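Local coordinates for oxidoreductase, NAD-binding/iron-sulfur cluster-binding protein (Nitratireductor pacificus pht-3B, PDB 6ZXU), which catalyses reductive dehalogenation, with cobalamin as cofactor and two [4Fe-4S] clusters that probably deliver electrons to it, at residues A[534-539]-A[566-571]; A[221-226]-A[230-235]; A[441-446]-A[643-648]. One frame throughout, in Å; residues are numbered along the deposited sequence.

Contact 1: residues A[534-539]-A[566-571]. With SF4 (iron/sulfur cluster), chain D.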
ATOM      1  N   GLY A 534      -6.645 -19.215  13.264  1.00 15.20           N
ATOM      2  CA  GLY A 534      -7.021 -20.456  12.655  1.00 18.18           C
ATOM      3  C   GLY A 534      -6.455 -20.670  11.243  1.00 17.60           C
ATOM      4  O   GLY A 534      -6.859 -21.586  10.594  1.00 15.82           O
ATOM      5  N   LEU A 535      -5.521 -19.838  10.776  1.00 16.10           N
ATOM      6  CA  LEU A 535      -5.098 -19.892   9.365  1.00 13.85           C
ATOM      7  C   LEU A 535      -4.390 -21.174   9.039  1.00 13.43           C
ATOM      8  O   LEU A 535      -4.494 -21.642   7.913  1.00 13.22           O
ATOM      9  CB  LEU A 535      -4.271 -18.691   8.949  1.00 13.55           C
ATOM     10  CG  LEU A 535      -4.004 -18.566   7.463  1.00 12.78           C
ATOM     11  CD1 LEU A 535      -5.303 -18.255   6.683  1.00 12.64           C
ATOM     12  CD2 LEU A 535      -2.983 -17.519   7.201  1.00 14.58           C
ATOM     13  N   GLN A 536      -3.644 -21.749   9.957  1.00 13.44           N
ATOM     14  CA  GLN A 536      -2.894 -23.015   9.616  1.00 15.71           C
ATOM     15  C   GLN A 536      -3.855 -24.077   9.189  1.00 17.49           C
ATOM     16  O   GLN A 536      -3.736 -24.658   8.107  1.00 16.80           O
ATOM     17  CB  GLN A 536      -1.992 -23.500  10.756  1.00 14.67           C
ATOM     18  CG  GLN A 536      -0.976 -22.496  11.233  1.00 17.19           C
ATOM     19  CD  GLN A 536      -0.237 -21.871  10.098  1.00 15.09           C
ATOM     20  OE1 GLN A 536       0.501 -22.554   9.361  1.00 13.75           O
ATOM     21  NE2 GLN A 536      -0.413 -20.537   9.906  1.00 14.10           N
ATOM     22  N   ASP A 537      -4.909 -24.242   9.960  1.00 16.18           N
ATOM     23  CA  ASP A 537      -5.992 -25.208   9.581  1.00 17.69           C
ATOM     24  C   ASP A 537      -6.686 -24.815   8.261  1.00 17.44           C
ATOM     25  O   ASP A 537      -7.025 -25.681   7.464  1.00 17.39           O
ATOM     26  CB  ASP A 537      -7.004 -25.340  10.719  1.00 20.41           C
ATOM     27  CG  ASP A 537      -8.139 -26.375  10.405  1.00 24.44           C
ATOM     28  OD1 ASP A 537      -7.754 -27.545  10.122  1.00 25.91           O
ATOM     29  OD2 ASP A 537      -9.356 -26.006  10.359  1.00 27.81           O
ATOM     30  N   PHE A 538      -6.949 -23.524   8.044  1.00 15.31           N
ATOM     31  CA  PHE A 538      -7.618 -23.083   6.848  1.00 13.54           C
ATOM     32  C   PHE A 538      -6.751 -23.352   5.619  1.00 15.34           C
ATOM     33  O   PHE A 538      -7.212 -23.983   4.643  1.00 11.83           O
ATOM     34  CB  PHE A 538      -7.922 -21.607   6.910  1.00 12.79           C
ATOM     35  CG  PHE A 538      -8.946 -21.147   5.891  1.00 12.07           C
ATOM     36  CD1 PHE A 538      -8.597 -20.935   4.638  1.00 12.78           C
ATOM     37  CD2 PHE A 538     -10.238 -20.817   6.280  1.00 11.10           C
ATOM     38  CE1 PHE A 538      -9.509 -20.502   3.693  1.00 13.39           C
ATOM     39  CE2 PHE A 538     -11.169 -20.344   5.378  1.00 11.06           C
ATOM     40  CZ  PHE A 538     -10.804 -20.196   4.095  1.00 11.93           C
ATOM     41  N   CYS A 539      -5.533 -22.791   5.588  1.00 14.19           N
ATOM     42  CA  CYS A 539      -4.641 -22.988   4.440  1.00 14.51           C
ATOM     43  C   CYS A 539      -4.369 -24.461   4.251  1.00 16.10           C
ATOM     44  O   CYS A 539      -4.179 -24.945   3.170  1.00 13.80           O
ATOM     45  CB  CYS A 539      -3.318 -22.290   4.594  1.00 14.41           C
ATOM     46  SG  CYS A 539      -3.384 -20.580   4.256  1.00 13.56           S
ATOM     47  N   GLU A 566       9.342 -22.979  10.311  1.00 16.63           N
ATOM     48  CA  GLU A 566       8.323 -23.720   9.611  1.00 17.70           C
ATOM     49  C   GLU A 566       7.591 -22.742   8.634  1.00 16.75           C
ATOM     50  O   GLU A 566       7.145 -21.645   9.020  1.00 14.92           O
ATOM     51  CB  GLU A 566       7.308 -24.253  10.631  1.00 19.56           C
ATOM     52  CG  GLU A 566       6.087 -24.951  10.061  1.00 19.68           C
ATOM     53  CD  GLU A 566       5.076 -25.409  11.144  1.00 26.34           C
ATOM     54  OE1 GLU A 566       5.160 -24.996  12.359  1.00 22.27           O
ATOM     55  OE2 GLU A 566       4.136 -26.140  10.732  1.00 30.15           O
ATOM     56  N   ILE A 567       7.411 -23.182   7.403  1.00 17.01           N
ATOM     57  CA  ILE A 567       6.863 -22.337   6.367  1.00 15.84           C
ATOM     58  C   ILE A 567       6.360 -23.214   5.217  1.00 17.35           C
ATOM     59  O   ILE A 567       6.790 -24.343   5.055  1.00 14.69           O
ATOM     60  CB  ILE A 567       7.975 -21.350   5.912  1.00 18.25           C
ATOM     61  CG1 ILE A 567       7.323 -20.141   5.234  1.00 22.91           C
ATOM     62  CG2 ILE A 567       9.045 -22.035   5.093  1.00 16.20           C
ATOM     63  CD1 ILE A 567       8.159 -18.920   5.191  1.00 26.68           C
ATOM     64  N   TRP A 568       5.432 -22.676   4.424  1.00 16.86           N
ATOM     65  CA  TRP A 568       5.128 -23.222   3.099  1.00 14.95           C
ATOM     66  C   TRP A 568       6.092 -22.534   2.112  1.00 19.15           C
ATOM     67  O   TRP A 568       5.919 -21.358   1.823  1.00 25.19           O
ATOM     68  CB  TRP A 568       3.690 -22.899   2.660  1.00 15.99           C
ATOM     69  CG  TRP A 568       2.609 -23.866   3.166  1.00 15.10           C
ATOM     70  CD1 TRP A 568       2.393 -25.132   2.721  1.00 15.07           C
ATOM     71  CD2 TRP A 568       1.639 -23.620   4.164  1.00 15.13           C
ATOM     72  NE1 TRP A 568       1.372 -25.703   3.399  1.00 16.13           N
ATOM     73  CE2 TRP A 568       0.885 -24.794   4.311  1.00 15.03           C
ATOM     74  CE3 TRP A 568       1.379 -22.553   5.007  1.00 15.54           C
ATOM     75  CZ2 TRP A 568      -0.189 -24.905   5.205  1.00 16.90           C
ATOM     76  CZ3 TRP A 568       0.323 -22.644   5.867  1.00 13.55           C
ATOM     77  CH2 TRP A 568      -0.429 -23.835   6.003  1.00 16.18           C
ATOM     78  N   LYS A 569       7.110 -23.200   1.646  1.00 18.71           N
ATOM     79  CA  LYS A 569       8.110 -22.514   0.830  1.00 15.36           C
ATOM     80  C   LYS A 569       7.702 -22.565  -0.620  1.00 15.04           C
ATOM     81  O   LYS A 569       7.547 -23.637  -1.221  1.00 16.10           O
ATOM     82  CB  LYS A 569       9.548 -23.088   1.033  1.00 15.36           C
ATOM     83  CG  LYS A 569      10.615 -22.124   0.493  1.00 15.52           C
ATOM     84  CD  LYS A 569      10.738 -20.954   1.468  1.00 19.09           C
ATOM     85  CE  LYS A 569      11.221 -19.738   0.819  1.00 23.52           C
ATOM     86  NZ  LYS A 569      11.189 -18.618   1.787  1.00 20.75           N
ATOM     87  N   ALA A 570       7.410 -21.399  -1.181  1.00 13.52           N
ATOM     88  CA  ALA A 570       7.170 -21.237  -2.579  1.00 12.95           C
ATOM     89  C   ALA A 570       8.494 -21.322  -3.322  1.00 14.75           C
ATOM     90  O   ALA A 570       9.568 -21.174  -2.738  1.00 14.05           O
ATOM     91  CB  ALA A 570       6.537 -19.923  -2.876  1.00 12.81           C
ATOM     92  N   ASP A 571       8.420 -21.521  -4.623  1.00 14.31           N
ATOM     93  CA  ASP A 571       9.640 -21.545  -5.492  1.00 14.33           C
ATOM     94  C   ASP A 571       9.967 -20.125  -5.935  1.00 14.37           C
ATOM     95  O   ASP A 571       9.362 -19.591  -6.850  1.00 16.61           O
ATOM     96  CB  ASP A 571       9.430 -22.447  -6.692  1.00 15.52           C
ATOM     97  CG  ASP A 571      10.723 -22.747  -7.435  1.00 18.12           C
ATOM     98  OD1 ASP A 571      11.537 -21.829  -7.687  1.00 19.98           O
ATOM     99  OD2 ASP A 571      10.963 -23.968  -7.742  1.00 19.21           O
TER
HETATM  100 FE1  SF4 D 701      -3.649 -19.864  -0.389  1.00 12.69          FE
HETATM  101 FE2  SF4 D 701      -6.247 -20.594   0.374  1.00 13.05          FE
HETATM  102 FE3  SF4 D 701      -5.397 -18.065   0.810  1.00 12.96          FE
HETATM  103 FE4  SF4 D 701      -4.282 -20.059   2.302  1.00 12.02          FE
HETATM  104  S1  SF4 D 701      -6.454 -19.381   2.206  1.00 14.73           S
HETATM  105  S2  SF4 D 701      -3.214 -18.439   1.289  1.00 14.46           S
HETATM  106  S3  SF4 D 701      -4.285 -21.646   0.710  1.00 13.68           S
HETATM  107  S4  SF4 D 701      -5.652 -19.167  -1.136  1.00 15.42           S
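The indole of Trp568 reaches out from just past the end of strand 565-567 and brings the benzo end of its ring against two neighbours on helix 535-540, Gln536 and Cys539. Trp568 CH2 lies 3.6 Å from Cys539 CB, an apolar touch at the carbon that carries the metal-binding sulfur. The approach is oblique to the ring, and the sulfur-aromatic contact is oblique too, with Cys539 SG 5.2 Å from the centroid of the Trp568 six-membered ring and 35° off the ring normal. With SG anti to its own carbonyl carbon (chi1 -79°), Cys539 directs the sulfur onto the cluster, where SG binds FE4 of SF4 at 2.2 Å. Cys539 opens the Cys-x-x-Cys-x-x-Cys-x-x-x-Cys-Pro run of a ferredoxin-type domain: Cys542 and Cys545 bind the same cluster, whereas Cys549 belongs to the second one. On the cluster side of the helix, Phe538 CE1 comes within 3.6 Å of inorganic sulfide S1 of SF4. Gln536 doubles back through a bend at chi2, and its amide slides past the indole in the opposite direction, the two planes 32° apart. Its OE1 stands 3.5 Å from Trp568 CZ3, but its polar partner is Lys559 NZ, and NE2 donates to Val498 O and Glu497 OE1, which fixes the rotation of the amide. Lys559 also forms a salt bridge with Glu566. The residues on either side of Trp568 in sequence, Ile567 and Lys569, line the cobalamin pocket, and Lys569 NZ pairs with Asp503 and with the cofactor.

Contact 2: residues A[221-226]-A[230-235]; sequences GVLVAP and RGFRLG
Arg233 NH1 is gripped by Glu63 OE1, in a salt bridge, and by Pro62 O, and this hold lies at the back of a strand whose flanking residues, Phe232 and Leu234, face Leu223 and Ala225. The guanidinium has a third partner in Asp173, which meets NE. On the other side of the strand the side chains that meet are all apolar. Phe232 carries most of the contact: CG sits between the backbone N and the carbonyl carbon (chi1 63°), which turns the ring toward segment 221-226. Ala225 CB comes within 3.6 Å of Phe232 CE1. Leu223 CB lies 3.7 Å from Phe232 CZ, and both approach the ring obliquely. The far end of the ring is thus lodged between two residues that project from the same side of segment 221-226, while Val224 between them points away. Farther along, the branches of Leu223 and Leu234 cross at about a right angle and meet through their CD1 atoms at 3.8 Å. The axes of strands 222-224 and 232-235 run at 95° to each other, 9.1 Å apart, and are joined through side chains, chiefly the Phe232 ring, rather than by backbone pairing. Strand 222-224 forms a small antiparallel pair with 217-219, whereas 232-239 is an inner strand of an antiparallel sheet, between 142-149 and 194-198; Ala147 of the former touches Phe232, and helix 206-212 packs on Leu223 and Leu234.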
ATOM      1  N   GLY A 221     -16.270  32.861   3.839  1.00 34.11           N
ATOM      2  CA  GLY A 221     -14.948  32.926   3.214  1.00 34.37           C
ATOM      3  C   GLY A 221     -14.064  31.703   3.324  1.00 34.00           C
ATOM      4  O   GLY A 221     -12.866  31.795   3.032  1.00 34.12           O
ATOM      5  N   VAL A 222     -14.628  30.576   3.802  1.00 35.07           N
ATOM      6  CA  VAL A 222     -13.867  29.318   3.968  1.00 30.27           C
ATOM      7  C   VAL A 222     -14.577  28.261   3.161  1.00 28.00           C
ATOM      8  O   VAL A 222     -15.799  28.200   3.154  1.00 30.15           O
ATOM      9  CB  VAL A 222     -13.788  28.869   5.450  1.00 32.35           C
ATOM     10  CG1 VAL A 222     -12.847  27.711   5.612  1.00 31.30           C
ATOM     11  CG2 VAL A 222     -13.284  29.990   6.343  1.00 37.45           C
ATOM     12  N   LEU A 223     -13.816  27.442   2.463  1.00 25.44           N
ATOM     13  CA  LEU A 223     -14.354  26.309   1.728  1.00 22.84           C
ATOM     14  C   LEU A 223     -14.913  25.241   2.643  1.00 25.40           C
ATOM     15  O   LEU A 223     -14.378  24.996   3.709  1.00 23.81           O
ATOM     16  CB  LEU A 223     -13.290  25.670   0.882  1.00 24.79           C
ATOM     17  CG  LEU A 223     -12.743  26.460  -0.281  1.00 25.87           C
ATOM     18  CD1 LEU A 223     -11.675  25.615  -0.926  1.00 25.09           C
ATOM     19  CD2 LEU A 223     -13.845  26.821  -1.276  1.00 26.19           C
ATOM     20  N   VAL A 224     -16.059  24.703   2.245  1.00 23.52           N
ATOM     21  CA  VAL A 224     -16.787  23.654   2.959  1.00 24.99           C
ATOM     22  C   VAL A 224     -17.144  22.577   1.949  1.00 24.59           C
ATOM     23  O   VAL A 224     -17.745  22.849   0.929  1.00 25.74           O
ATOM     24  CB  VAL A 224     -18.062  24.167   3.657  1.00 26.98           C
ATOM     25  CG1 VAL A 224     -18.798  22.998   4.297  1.00 29.40           C
ATOM     26  CG2 VAL A 224     -17.744  25.154   4.777  1.00 24.75           C
ATOM     27  N   ALA A 225     -16.689  21.357   2.157  1.00 26.52           N
ATOM     28  CA  ALA A 225     -16.974  20.271   1.188  1.00 25.54           C
ATOM     29  C   ALA A 225     -17.977  19.352   1.770  1.00 27.28           C
ATOM     30  O   ALA A 225     -17.867  19.010   2.953  1.00 28.85           O
ATOM     31  CB  ALA A 225     -15.697  19.497   0.856  1.00 26.70           C
ATOM     32  N   PRO A 226     -19.001  18.972   0.993  1.00 26.62           N
ATOM     33  CA  PRO A 226     -19.906  17.918   1.480  1.00 27.48           C
ATOM     34  C   PRO A 226     -19.083  16.664   1.876  1.00 25.56           C
ATOM     35  O   PRO A 226     -18.094  16.339   1.217  1.00 21.68           O
ATOM     36  CB  PRO A 226     -20.788  17.603   0.246  1.00 26.33           C
ATOM     37  CG  PRO A 226     -19.965  18.006  -0.913  1.00 26.67           C
ATOM     38  CD  PRO A 226     -19.211  19.228  -0.435  1.00 25.41           C
ATOM     39  N   ARG A 230     -14.213  16.770   8.652  1.00 22.83           N
ATOM     40  CA  ARG A 230     -13.016  17.120   9.401  1.00 24.92           C
ATOM     41  C   ARG A 230     -12.183  18.305   8.850  1.00 24.87           C
ATOM     42  O   ARG A 230     -11.254  18.738   9.501  1.00 27.87           O
ATOM     43  CB  ARG A 230     -12.120  15.873   9.566  1.00 25.81           C
ATOM     44  CG  ARG A 230     -12.893  14.774  10.157  1.00 30.66           C
ATOM     45  CD  ARG A 230     -11.982  13.720  10.778  1.00 35.09           C
ATOM     46  NE  ARG A 230     -11.697  12.672   9.840  1.00 37.69           N
ATOM     47  CZ  ARG A 230     -12.390  11.518   9.766  1.00 31.16           C
ATOM     48  NH1 ARG A 230     -13.378  11.245  10.588  1.00 35.27           N
ATOM     49  NH2 ARG A 230     -12.026  10.617   8.867  1.00 36.62           N
ATOM     50  N   GLY A 231     -12.513  18.815   7.678  1.00 23.26           N
ATOM     51  CA  GLY A 231     -11.633  19.677   6.970  1.00 23.47           C
ATOM     52  C   GLY A 231     -10.858  18.911   5.946  1.00 20.77           C
ATOM     53  O   GLY A 231     -10.932  17.688   5.870  1.00 21.50           O
ATOM     54  N   PHE A 232     -10.160  19.636   5.078  1.00 18.95           N
ATOM     55  CA  PHE A 232      -9.514  19.059   3.944  1.00 20.05           C
ATOM     56  C   PHE A 232      -8.481  20.091   3.385  1.00 19.14           C
ATOM     57  O   PHE A 232      -8.505  21.256   3.757  1.00 22.59           O
ATOM     58  CB  PHE A 232     -10.522  18.684   2.849  1.00 22.17           C
ATOM     59  CG  PHE A 232     -11.255  19.865   2.292  1.00 23.11           C
ATOM     60  CD1 PHE A 232     -12.393  20.327   2.910  1.00 22.84           C
ATOM     61  CD2 PHE A 232     -10.766  20.551   1.212  1.00 24.57           C
ATOM     62  CE1 PHE A 232     -13.063  21.445   2.420  1.00 25.10           C
ATOM     63  CE2 PHE A 232     -11.453  21.664   0.696  1.00 24.10           C
ATOM     64  CZ  PHE A 232     -12.581  22.099   1.295  1.00 24.27           C
ATOM     65  N   ARG A 233      -7.616  19.605   2.493  1.00 18.25           N
ATOM     66  CA  ARG A 233      -6.733  20.404   1.702  1.00 21.05           C
ATOM     67  C   ARG A 233      -6.823  19.976   0.277  1.00 19.95           C
ATOM     68  O   ARG A 233      -7.329  18.882  -0.010  1.00 18.73           O
ATOM     69  CB  ARG A 233      -5.274  20.352   2.216  1.00 19.85           C
ATOM     70  CG  ARG A 233      -5.145  20.680   3.671  1.00 21.43           C
ATOM     71  CD  ARG A 233      -5.379  22.162   4.023  1.00 22.26           C
ATOM     72  NE  ARG A 233      -4.261  22.955   3.534  1.00 25.33           N
ATOM     73  CZ  ARG A 233      -4.067  24.248   3.772  1.00 25.22           C
ATOM     74  NH1 ARG A 233      -4.872  24.961   4.519  1.00 22.07           N
ATOM     75  NH2 ARG A 233      -2.972  24.802   3.291  1.00 29.72           N
ATOM     76  N   LEU A 234      -6.352  20.861  -0.636  1.00 20.76           N
ATOM     77  CA  LEU A 234      -6.488  20.683  -2.091  1.00 21.33           C
ATOM     78  C   LEU A 234      -5.202  20.469  -2.848  1.00 20.82           C
ATOM     79  O   LEU A 234      -4.171  20.986  -2.469  1.00 21.23           O
ATOM     80  CB  LEU A 234      -7.131  21.915  -2.715  1.00 21.57           C
ATOM     81  CG  LEU A 234      -8.515  22.259  -2.189  1.00 22.95           C
ATOM     82  CD1 LEU A 234      -8.864  23.709  -2.593  1.00 23.57           C
ATOM     83  CD2 LEU A 234      -9.528  21.271  -2.759  1.00 22.89           C
ATOM     84  N   GLY A 235      -5.283  19.661  -3.905  1.00 21.62           N
ATOM     85  CA  GLY A 235      -4.258  19.560  -4.903  1.00 20.40           C
ATOM     86  C   GLY A 235      -4.942  19.726  -6.264  1.00 21.95           C
ATOM     87  O   GLY A 235      -6.124  19.454  -6.415  1.00 20.80           O
TER

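Contact 3: residues A[441-446]-A[643-648]; sequences DDWISA and DLEVID
Trp443 is met along its indole by two acidic side chains, Glu645 and Asp643, and most of the contact is van der Waals packing. Glu645 has CG anti to its backbone N (chi1 173°) and an extended chain beyond it, which carries the side chain along the benzo end of the ring. There Glu645 CD lies 3.5 Å from Trp443 CH2. Its carboxylate is tilted 37° from the indole plane and takes its salt bridge from Arg336. At the pyrrole end, Asp643 OD1 sits at the ring edge near its plane, 3.6 Å from Trp443 CD1, while OD2 pairs with Arg639. Were Trp443 replaced by an alanine, a gap would probably open beside the Glu645 chain, and Thr658 OG1 would lose its partner NE1. The contact joins the turn that leads into helix 445-469 to the first strand, and the residues just before it, of the hairpin 645-647/650-652. One water adds a polar link: it donates to Asp643 OD1 at 2.7 Å and accepts a weak bond from Trp443 N. A capping bond shapes the approach to the helix. Within a type I turn from Asp442 to Ser445, Ile444 N donates to Asp442 OD1 at 3.2 Å, nearly straight at 164°, closing an Asx turn. Leu644 O, buried against the indole 4.0 Å from Trp443 CE3, has no hydrogen-bond partner in the model.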
ATOM      1  N   ASP A 441      -1.720 -10.272 -12.925  1.00 17.95           N
ATOM      2  CA  ASP A 441      -0.458 -10.108 -13.650  1.00 17.48           C
ATOM      3  C   ASP A 441      -0.615  -9.265 -14.945  1.00 16.39           C
ATOM      4  O   ASP A 441       0.109  -9.470 -15.917  1.00 14.59           O
ATOM      5  CB  ASP A 441       0.105 -11.432 -13.961  1.00 16.22           C
ATOM      6  CG  ASP A 441      -0.914 -12.328 -14.709  1.00 19.04           C
ATOM      7  OD1 ASP A 441      -2.105 -11.937 -14.849  1.00 17.78           O
ATOM      8  OD2 ASP A 441      -0.527 -13.446 -15.067  1.00 15.23           O
ATOM      9  N   ASP A 442      -1.491  -8.264 -14.932  1.00 16.17           N
ATOM     10  CA  ASP A 442      -1.643  -7.393 -16.089  1.00 16.06           C
ATOM     11  C   ASP A 442      -0.956  -6.100 -15.908  1.00 17.71           C
ATOM     12  O   ASP A 442      -0.021  -6.017 -15.126  1.00 19.21           O
ATOM     13  CB  ASP A 442      -3.141  -7.239 -16.412  1.00 20.47           C
ATOM     14  CG  ASP A 442      -3.961  -6.605 -15.254  1.00 19.77           C
ATOM     15  OD1 ASP A 442      -3.391  -5.852 -14.450  1.00 20.98           O
ATOM     16  OD2 ASP A 442      -5.205  -6.836 -15.199  1.00 19.84           O
ATOM     17  N   TRP A 443      -1.382  -5.044 -16.618  1.00 17.94           N
ATOM     18  CA  TRP A 443      -0.642  -3.777 -16.693  1.00 18.09           C
ATOM     19  C   TRP A 443      -0.689  -2.924 -15.464  1.00 17.34           C
ATOM     20  O   TRP A 443       0.149  -2.061 -15.297  1.00 19.90           O
ATOM     21  CB  TRP A 443      -1.018  -2.956 -18.010  1.00 21.09           C
ATOM     22  CG  TRP A 443      -0.621  -3.776 -19.147  1.00 18.85           C
ATOM     23  CD1 TRP A 443      -1.403  -4.563 -19.924  1.00 20.23           C
ATOM     24  CD2 TRP A 443       0.735  -4.035 -19.537  1.00 19.55           C
ATOM     25  NE1 TRP A 443      -0.605  -5.269 -20.796  1.00 21.41           N
ATOM     26  CE2 TRP A 443       0.705  -4.984 -20.555  1.00 20.31           C
ATOM     27  CE3 TRP A 443       1.951  -3.532 -19.148  1.00 18.11           C
ATOM     28  CZ2 TRP A 443       1.895  -5.456 -21.184  1.00 23.14           C
ATOM     29  CZ3 TRP A 443       3.129  -3.979 -19.767  1.00 19.31           C
ATOM     30  CH2 TRP A 443       3.085  -4.935 -20.776  1.00 20.78           C
ATOM     31  N   ILE A 444      -1.597  -3.200 -14.553  1.00 19.00           N
ATOM     32  CA  ILE A 444      -1.709  -2.385 -13.334  1.00 16.54           C
ATOM     33  C   ILE A 444      -1.011  -3.018 -12.104  1.00 16.79           C
ATOM     34  O   ILE A 444      -0.960  -2.431 -11.053  1.00 14.46           O
ATOM     35  CB  ILE A 444      -3.179  -2.073 -13.058  1.00 15.64           C
ATOM     36  CG1 ILE A 444      -3.352  -0.802 -12.180  1.00 15.47           C
ATOM     37  CG2 ILE A 444      -3.907  -3.237 -12.396  1.00 15.28           C
ATOM     38  CD1 ILE A 444      -2.743   0.407 -12.806  1.00 17.69           C
ATOM     39  N   SER A 445      -0.561  -4.256 -12.231  1.00 17.39           N
ATOM     40  CA  SER A 445      -0.114  -5.026 -11.071  1.00 18.95           C
ATOM     41  C   SER A 445       1.011  -4.322 -10.301  1.00 18.16           C
ATOM     42  O   SER A 445       0.888  -4.071  -9.115  1.00 17.42           O
ATOM     43  CB  SER A 445       0.347  -6.419 -11.479  1.00 18.49           C
ATOM     44  OG  SER A 445       0.846  -7.115 -10.376  1.00 19.41           O
ATOM     45  N   ALA A 446       2.054  -3.951 -11.007  1.00 16.45           N
ATOM     46  CA  ALA A 446       3.145  -3.285 -10.372  1.00 17.51           C
ATOM     47  C   ALA A 446       2.761  -1.909  -9.844  1.00 19.32           C
ATOM     48  O   ALA A 446       3.347  -1.451  -8.843  1.00 18.22           O
ATOM     49  CB  ALA A 446       4.311  -3.140 -11.297  1.00 19.44           C
ATOM     50  N   ASP A 643      -4.290   0.145 -20.759  1.00 21.11           N
ATOM     51  CA  ASP A 643      -3.262  -0.822 -21.076  1.00 22.20           C
ATOM     52  C   ASP A 643      -2.131  -0.167 -21.923  1.00 23.76           C
ATOM     53  O   ASP A 643      -2.210  -0.099 -23.134  1.00 24.24           O
ATOM     54  CB  ASP A 643      -3.860  -1.986 -21.858  1.00 25.07           C
ATOM     55  CG  ASP A 643      -4.705  -2.859 -21.009  1.00 24.47           C
ATOM     56  OD1 ASP A 643      -4.602  -2.821 -19.750  1.00 31.80           O
ATOM     57  OD2 ASP A 643      -5.503  -3.569 -21.557  1.00 27.44           O
ATOM     58  N   LEU A 644      -1.167   0.409 -21.243  1.00 21.78           N
ATOM     59  CA  LEU A 644      -0.052   1.131 -21.793  1.00 21.50           C
ATOM     60  C   LEU A 644       1.240   0.549 -21.273  1.00 24.97           C
ATOM     61  O   LEU A 644       1.361   0.311 -20.073  1.00 23.14           O
ATOM     62  CB  LEU A 644      -0.088   2.638 -21.430  1.00 21.72           C
ATOM     63  CG  LEU A 644      -1.277   3.425 -21.977  1.00 22.70           C
ATOM     64  CD1 LEU A 644      -1.314   4.857 -21.453  1.00 23.34           C
ATOM     65  CD2 LEU A 644      -1.266   3.391 -23.501  1.00 24.84           C
ATOM     66  N   GLU A 645       2.192   0.344 -22.182  1.00 22.76           N
ATOM     67  CA  GLU A 645       3.527  -0.119 -21.878  1.00 23.22           C
ATOM     68  C   GLU A 645       4.463   0.894 -22.456  1.00 24.82           C
ATOM     69  O   GLU A 645       4.412   1.186 -23.629  1.00 22.43           O
ATOM     70  CB  GLU A 645       3.752  -1.526 -22.497  1.00 24.27           C
ATOM     71  CG  GLU A 645       5.161  -2.011 -22.372  1.00 25.54           C
ATOM     72  CD  GLU A 645       5.400  -3.392 -22.969  1.00 27.34           C
ATOM     73  OE1 GLU A 645       4.566  -3.931 -23.753  1.00 28.90           O
ATOM     74  OE2 GLU A 645       6.459  -3.976 -22.627  1.00 31.99           O
ATOM     75  N   VAL A 646       5.334   1.429 -21.615  1.00 22.98           N
ATOM     76  CA  VAL A 646       6.398   2.310 -22.075  1.00 25.75           C
ATOM     77  C   VAL A 646       7.599   1.441 -22.564  1.00 26.51           C
ATOM     78  O   VAL A 646       8.136   0.581 -21.835  1.00 24.65           O
ATOM     79  CB  VAL A 646       6.860   3.219 -20.971  1.00 24.30           C
ATOM     80  CG1 VAL A 646       8.055   4.015 -21.386  1.00 30.62           C
ATOM     81  CG2 VAL A 646       5.722   4.123 -20.543  1.00 23.10           C
ATOM     82  N   ILE A 647       7.941   1.650 -23.824  1.00 26.85           N
ATOM     83  CA  ILE A 647       9.096   1.057 -24.464  1.00 31.10           C
ATOM     84  C   ILE A 647       9.926   2.173 -25.086  1.00 30.14           C
ATOM     85  O   ILE A 647       9.414   2.964 -25.832  1.00 31.25           O
ATOM     86  CB  ILE A 647       8.685   0.125 -25.584  1.00 30.61           C
ATOM     87  CG1 ILE A 647       8.131  -1.151 -25.004  1.00 32.39           C
ATOM     88  CG2 ILE A 647       9.921  -0.213 -26.426  1.00 37.28           C
ATOM     89  CD1 ILE A 647       7.303  -2.018 -25.940  1.00 36.08           C
ATOM     90  N   ASP A 648      11.196   2.216 -24.737  1.00 30.91           N
ATOM     91  CA  ASP A 648      12.113   3.214 -25.346  1.00 34.04           C
ATOM     92  C   ASP A 648      11.536   4.642 -25.102  1.00 34.89           C
ATOM     93  O   ASP A 648      11.575   5.526 -25.949  1.00 32.65           O
ATOM     94  CB  ASP A 648      12.327   2.891 -26.850  1.00 29.51           C
TER
HETATM   95  O   HOH W   1      -4.485  -4.755 -17.908  1.00 20.10           O

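Overall arrangement
All three contacts are largely buried, yet each lies in a different part of the molecule. Contacts 1 and 2 are on opposite sides of the chain's centre, their centres 47 Å apart, whereas contact 3 lies nearer the middle, its centre 18 Å from that of the chain. They share no helix or strand, though helix 168-190 borders both contact 2 and contact 3. In sequence, contact 2 closes before the others begin, and contact 1 falls between the two segments of contact 3. Chemistry follows place: contact 1 combines metal ligation with aromatic packing beside a cluster and near the cobalamin pocket; contact 2, away from the annotated sites, is purely apolar between its side chains; contact 3 sets acidic side chains and a water around one tryptophan.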